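Major capsid protein (Faustovirus, PDB 5J7O) probably forms the capsid shell of this large double-stranded DNA virus, as a trimer of subunits that each carry a double jelly-roll. Local coordinates at residues Gly117-Leu122 against Gly338-Gln343; Asn461-Arg466 against Val474-Val479. One frame throughout, in Å; residues are numbered along the deposited sequence.

Contact 1: Gly117-Leu122 against Gly338-Gln343; sequences GTVPAL and GNLFLQ
Leu340 lays its forked end against two consecutive residues, Val119 and Pro120, and the division of labour between its methyls is clean. CD1 meets the valine, lying 4.1 Å from Val119 CG2 and almost equally close to CG1, so that it rests against both branches of the isopropyl group. CD2 goes to the proline instead: Leu340 CD2 comes end-on to the proline ring, 3.9 Å from Pro120 CD. The leucine can reach both because its CG stands anti to the backbone N (chi1 -176°), which extends the side chain across the gap between backbones whose nearest CA atoms, those of Val119 and Leu340, are still 8.0 Å apart. This is an apolar join between the loop leaving strand 116-118 and the connection from strand 333-336 into strand 341-351. Those strands belong to two different sheets, a small antiparallel one and a larger mixed one, in a chain built as a double jelly-roll. Just before Leu340, an inverse gamma turn centred on Asn339 redirects the chain, and Asn339 OD1 accepts a hydrogen bond from the backbone N of Gln160. Further out, Tyr157 of strand 149-158 packs on Val119, Leu122 and Leu342, while Val119 is tied through its backbone to Ala168 and Ala169. Ile241 of the second subunit packs on Asn339 and Phe341.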
loop_
_atom_site.group_PDB
_atom_site.type_symbol
_atom_site.label_atom_id
_atom_site.label_comp_id
_atom_site.label_asym_id
_atom_site.label_seq_id
_atom_site.Cartn_x
_atom_site.Cartn_y
_atom_site.Cartn_z
ATOM N N GLY B 117 -21.740 30.721 14.198
ATOM C CA GLY B 117 -22.865 30.152 14.904
ATOM C C GLY B 117 -22.712 30.319 16.404
ATOM O O GLY B 117 -22.047 31.239 16.888
ATOM N N THR B 118 -23.340 29.406 17.142
ATOM C CA THR B 118 -23.325 29.453 18.595
ATOM C C THR B 118 -23.086 28.061 19.160
ATOM O O THR B 118 -23.244 27.049 18.472
ATOM C CB THR B 118 -24.633 30.017 19.168
ATOM O OG1 THR B 118 -25.751 29.399 18.518
ATOM C CG2 THR B 118 -24.700 31.523 18.973
ATOM N N VAL B 119 -22.699 28.025 20.429
ATOM C CA VAL B 119 -22.601 26.754 21.150
ATOM C C VAL B 119 -24.011 26.275 21.498
ATOM O O VAL B 119 -24.780 27.032 22.114
ATOM C CB VAL B 119 -21.750 26.917 22.410
ATOM C CG1 VAL B 119 -21.660 25.605 23.172
ATOM C CG2 VAL B 119 -20.357 27.422 22.051
ATOM N N PRO B 120 -24.394 25.054 21.125
ATOM C CA PRO B 120 -25.776 24.613 21.367
ATOM C C PRO B 120 -26.096 24.417 22.841
ATOM O O PRO B 120 -25.221 24.550 23.704
ATOM C CB PRO B 120 -25.855 23.289 20.598
ATOM C CG PRO B 120 -24.448 22.790 20.579
ATOM C CD PRO B 120 -23.583 24.015 20.467
ATOM N N ALA B 121 -27.354 24.105 23.137
ATOM C CA ALA B 121 -27.763 23.868 24.513
ATOM C C ALA B 121 -27.172 22.563 25.031
ATOM O O ALA B 121 -26.953 21.609 24.279
ATOM C CB ALA B 121 -29.289 23.833 24.621
ATOM N N LEU B 122 -26.909 22.534 26.335
ATOM C CA LEU B 122 -26.345 21.357 26.970
ATOM C C LEU B 122 -27.336 20.195 26.920
ATOM O O LEU B 122 -28.544 20.401 26.790
ATOM C CB LEU B 122 -25.972 21.674 28.416
ATOM C CG LEU B 122 -24.773 22.604 28.600
ATOM C CD1 LEU B 122 -24.875 23.351 29.916
ATOM C CD2 LEU B 122 -23.469 21.823 28.524
ATOM N N GLY B 338 -16.190 21.486 14.465
ATOM C CA GLY B 338 -14.965 22.257 14.573
ATOM C C GLY B 338 -14.290 22.066 15.914
ATOM O O GLY B 338 -14.245 20.956 16.457
ATOM N N ASN B 339 -13.764 23.161 16.457
ATOM C CA ASN B 339 -13.063 23.130 17.742
ATOM C C ASN B 339 -14.057 23.272 18.897
ATOM O O ASN B 339 -13.987 24.184 19.721
ATOM C CB ASN B 339 -11.996 24.218 17.787
ATOM C CG ASN B 339 -11.037 24.045 18.949
ATOM O OD1 ASN B 339 -10.842 22.937 19.447
ATOM N ND2 ASN B 339 -10.434 25.143 19.388
ATOM N N LEU B 340 -15.002 22.335 18.939
ATOM C CA LEU B 340 -16.024 22.303 19.980
ATOM C C LEU B 340 -16.333 20.846 20.286
ATOM O O LEU B 340 -16.731 20.097 19.389
ATOM C CB LEU B 340 -17.287 23.045 19.535
ATOM C CG LEU B 340 -18.419 23.177 20.556
ATOM C CD1 LEU B 340 -18.026 24.119 21.685
ATOM C CD2 LEU B 340 -19.697 23.644 19.877
ATOM N N PHE B 341 -16.149 20.448 21.542
ATOM C CA PHE B 341 -16.279 19.055 21.943
ATOM C C PHE B 341 -17.192 18.941 23.153
ATOM O O PHE B 341 -17.126 19.763 24.071
ATOM C CB PHE B 341 -14.911 18.445 22.272
ATOM C CG PHE B 341 -13.882 18.651 21.198
ATOM C CD1 PHE B 341 -13.744 17.735 20.169
ATOM C CD2 PHE B 341 -13.054 19.761 21.217
ATOM C CE1 PHE B 341 -12.799 17.924 19.179
ATOM C CE2 PHE B 341 -12.108 19.955 20.231
ATOM C CZ PHE B 341 -11.980 19.035 19.209
ATOM N N LEU B 342 -18.040 17.916 23.148
ATOM C CA LEU B 342 -18.896 17.608 24.285
ATOM C C LEU B 342 -18.136 16.700 25.245
ATOM O O LEU B 342 -17.780 15.572 24.887
ATOM C CB LEU B 342 -20.191 16.938 23.831
ATOM C CG LEU B 342 -21.109 16.446 24.955
ATOM C CD1 LEU B 342 -21.812 17.610 25.637
ATOM C CD2 LEU B 342 -22.115 15.432 24.437
ATOM N N GLN B 343 -17.889 17.191 26.454
ATOM C CA GLN B 343 -17.199 16.420 27.479
ATOM C C GLN B 343 -18.227 15.666 28.313
ATOM O O GLN B 343 -19.089 16.283 28.947
ATOM C CB GLN B 343 -16.348 17.333 28.362
ATOM C CG GLN B 343 -15.686 16.625 29.533
ATOM C CD GLN B 343 -14.792 17.547 30.335
ATOM O OE1 GLN B 343 -14.642 18.724 30.010
ATOM N NE2 GLN B 343 -14.187 17.014 31.389
#

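Contact 2: Asn461-Arg466 against Val474-Val479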
loop_
_atom_site.group_PDB
_atom_site.type_symbol
_atom_site.label_atom_id
_atom_site.label_comp_id
_atom_site.label_asym_id
_atom_site.label_seq_id
_atom_site.Cartn_x
_atom_site.Cartn_y
_atom_site.Cartn_z
ATOM N N ASN B 461 -28.200 11.602 5.874
ATOM C CA ASN B 461 -27.017 10.846 6.263
ATOM C C ASN B 461 -25.862 11.812 6.503
ATOM O O ASN B 461 -25.408 12.489 5.575
ATOM C CB ASN B 461 -26.660 9.825 5.184
ATOM C CG ASN B 461 -25.492 8.934 5.576
ATOM O OD1 ASN B 461 -24.934 9.055 6.667
ATOM N ND2 ASN B 461 -25.126 8.021 4.683
ATOM N N THR B 462 -25.391 11.876 7.750
ATOM C CA THR B 462 -24.253 12.725 8.079
ATOM C C THR B 462 -22.936 12.164 7.561
ATOM O O THR B 462 -21.926 12.875 7.590
ATOM C CB THR B 462 -24.168 12.934 9.592
ATOM O OG1 THR B 462 -24.006 11.669 10.246
ATOM C CG2 THR B 462 -25.432 13.607 10.105
ATOM N N TYR B 463 -22.921 10.914 7.099
ATOM C CA TYR B 463 -21.762 10.330 6.441
ATOM C C TYR B 463 -21.940 10.244 4.929
ATOM O O TYR B 463 -21.219 9.488 4.268
ATOM C CB TYR B 463 -21.458 8.948 7.020
ATOM C CG TYR B 463 -20.752 8.985 8.358
ATOM C CD1 TYR B 463 -21.470 9.082 9.543
ATOM C CD2 TYR B 463 -19.367 8.920 8.435
ATOM C CE1 TYR B 463 -20.827 9.117 10.767
ATOM C CE2 TYR B 463 -18.716 8.953 9.655
ATOM C CZ TYR B 463 -19.450 9.052 10.818
ATOM O OH TYR B 463 -18.806 9.085 12.034
ATOM N N GLN B 464 -22.891 11.002 4.370
ATOM C CA GLN B 464 -23.078 11.015 2.923
ATOM C C GLN B 464 -21.826 11.490 2.203
ATOM O O GLN B 464 -21.538 11.034 1.090
ATOM C CB GLN B 464 -24.262 11.905 2.543
ATOM C CG GLN B 464 -24.573 11.890 1.053
ATOM C CD GLN B 464 -25.195 13.180 0.560
ATOM O OE1 GLN B 464 -25.563 13.296 -0.609
ATOM N NE2 GLN B 464 -25.310 14.159 1.448
ATOM N N TRP B 465 -21.069 12.403 2.821
ATOM C CA TRP B 465 -19.808 12.858 2.245
ATOM C C TRP B 465 -18.864 11.699 1.943
ATOM O O TRP B 465 -17.996 11.826 1.071
ATOM C CB TRP B 465 -19.127 13.847 3.194
ATOM C CG TRP B 465 -18.678 13.221 4.480
ATOM C CD1 TRP B 465 -19.410 13.078 5.622
ATOM C CD2 TRP B 465 -17.391 12.655 4.756
ATOM N NE1 TRP B 465 -18.660 12.459 6.593
ATOM C CE2 TRP B 465 -17.416 12.188 6.084
ATOM C CE3 TRP B 465 -16.220 12.497 4.007
ATOM C CZ2 TRP B 465 -16.317 11.573 6.681
ATOM C CZ3 TRP B 465 -15.132 11.888 4.601
ATOM C CH2 TRP B 465 -15.187 11.434 5.924
ATOM N N ARG B 466 -19.014 10.580 2.646
ATOM C CA ARG B 466 -18.177 9.396 2.480
ATOM C C ARG B 466 -18.892 8.238 1.800
ATOM O O ARG B 466 -18.294 7.549 0.971
ATOM C CB ARG B 466 -17.663 8.933 3.848
ATOM C CG ARG B 466 -16.741 7.731 3.817
ATOM C CD ARG B 466 -16.659 7.096 5.193
ATOM N NE ARG B 466 -17.915 6.449 5.561
ATOM C CZ ARG B 466 -18.213 6.030 6.787
ATOM N NH1 ARG B 466 -17.346 6.197 7.778
ATOM N NH2 ARG B 466 -19.380 5.449 7.026
ATOM N N VAL B 474 -23.008 0.949 4.868
ATOM C CA VAL B 474 -21.883 1.194 5.762
ATOM C C VAL B 474 -22.419 1.634 7.116
ATOM O O VAL B 474 -23.209 2.583 7.202
ATOM C CB VAL B 474 -20.924 2.247 5.184
ATOM C CG1 VAL B 474 -19.637 2.288 5.994
ATOM C CG2 VAL B 474 -20.633 1.956 3.720
ATOM N N THR B 475 -21.995 0.940 8.167
ATOM C CA THR B 475 -22.239 1.351 9.540
ATOM C C THR B 475 -20.927 1.793 10.174
ATOM O O THR B 475 -19.838 1.467 9.693
ATOM C CB THR B 475 -22.875 0.222 10.360
ATOM O OG1 THR B 475 -22.232 -1.021 10.052
ATOM C CG2 THR B 475 -24.362 0.114 10.054
ATOM N N ASN B 476 -21.040 2.547 11.262
ATOM C CA ASN B 476 -19.893 3.190 11.892
ATOM C C ASN B 476 -19.609 2.526 13.232
ATOM O O ASN B 476 -20.452 2.554 14.135
ATOM C CB ASN B 476 -20.143 4.687 12.064
ATOM C CG ASN B 476 -20.503 5.365 10.757
ATOM O OD1 ASN B 476 -19.657 5.530 9.878
ATOM N ND2 ASN B 476 -21.764 5.760 10.621
ATOM N N GLU B 477 -18.421 1.939 13.357
ATOM C CA GLU B 477 -18.019 1.239 14.569
ATOM C C GLU B 477 -16.921 2.014 15.278
ATOM O O GLU B 477 -15.820 2.166 14.726
ATOM C CB GLU B 477 -17.541 -0.174 14.239
ATOM C CG GLU B 477 -16.935 -0.914 15.419
ATOM C CD GLU B 477 -17.970 -1.360 16.435
ATOM O OE1 GLU B 477 -19.178 -1.125 16.215
ATOM O OE2 GLU B 477 -17.573 -1.955 17.457
ATOM N N PRO B 478 -17.166 2.516 16.487
ATOM C CA PRO B 478 -16.123 3.266 17.196
ATOM C C PRO B 478 -15.013 2.354 17.702
ATOM O O PRO B 478 -15.255 1.217 18.116
ATOM C CB PRO B 478 -16.880 3.917 18.362
ATOM C CG PRO B 478 -18.333 3.829 17.992
ATOM C CD PRO B 478 -18.461 2.580 17.181
ATOM N N VAL B 479 -13.789 2.870 17.658
ATOM C CA VAL B 479 -12.629 2.249 18.291
ATOM C C VAL B 479 -12.020 3.289 19.220
ATOM O O VAL B 479 -11.681 4.395 18.781
ATOM C CB VAL B 479 -11.600 1.757 17.261
ATOM C CG1 VAL B 479 -10.349 1.252 17.966
ATOM C CG2 VAL B 479 -12.200 0.664 16.392
#
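Asn476 OD1 is gripped by the guanidinium of Arg466 through both terminal nitrogens. The stronger bond comes from Arg466 NH2, 2.9 Å from Asn476 OD1 with an N-H...O angle of 148°; the second, from Arg466 NH1 at 3.2 Å to the same Asn476 OD1, is weak. The oxygen sits at the edge of the guanidinium and near its plane, while the NH2 donor is tilted 23° from the plane of the amide carbonyl. A bend at chi3 turns the otherwise extended arginine chain to present this edge to the asparagine. The same amide also lies over one face of the Tyr463 ring, the two planes 29° apart: OD1 stands 3.5 Å above the ring plane, over its centre, and Asn476 ND2 is 3.5 Å from Tyr463 CE1. Tyr463 CD2 in turn lies over a face of the guanidinium, offset toward its rim, so tyrosine, arginine and asparagine pack as one cluster. Residues Asn461 to Gln464 form a type I beta turn that runs into the short helix 464-467, with Tyr463 at the N-cap position; Asn461 closes an Asx turn there, its OD1 accepting from Tyr463 N at 2.8 Å. The facing strand, 473-490, is an outermost strand of a mixed sheet within this chain. From it the methyl Val474 CG1 lies close against the guanidinium, 3.3 Å from Arg466 NH2 and oblique to the group. From the neighbouring strand 503-521, Ile516 packs on Tyr463 and Pro518 on Val474. Farther along 474-479, Glu477 OE2 accepts hydrogen bonds from Ala270 N and Asn240 ND2 of the third subunit.

In the fold
Both segments of contact 1 precede those of contact 2 in the sequence, and the centres of the two contacts lie 21 Å apart. Their nearest atoms remain about 12 Å from each other, so they do not touch. What they share is the seven-stranded mixed sheet: 338-343 leads into strand 341-351, and 474-479 belongs to strand 473-490, with strands 364-375 and 503-521 between the two. Contact 1 joins segments whose closest ends are 216 residues apart, whereas contact 2 is local, its segments separated by a short connection. Both lie close to neighbouring subunits, placing this sheet near interfaces of the trimer.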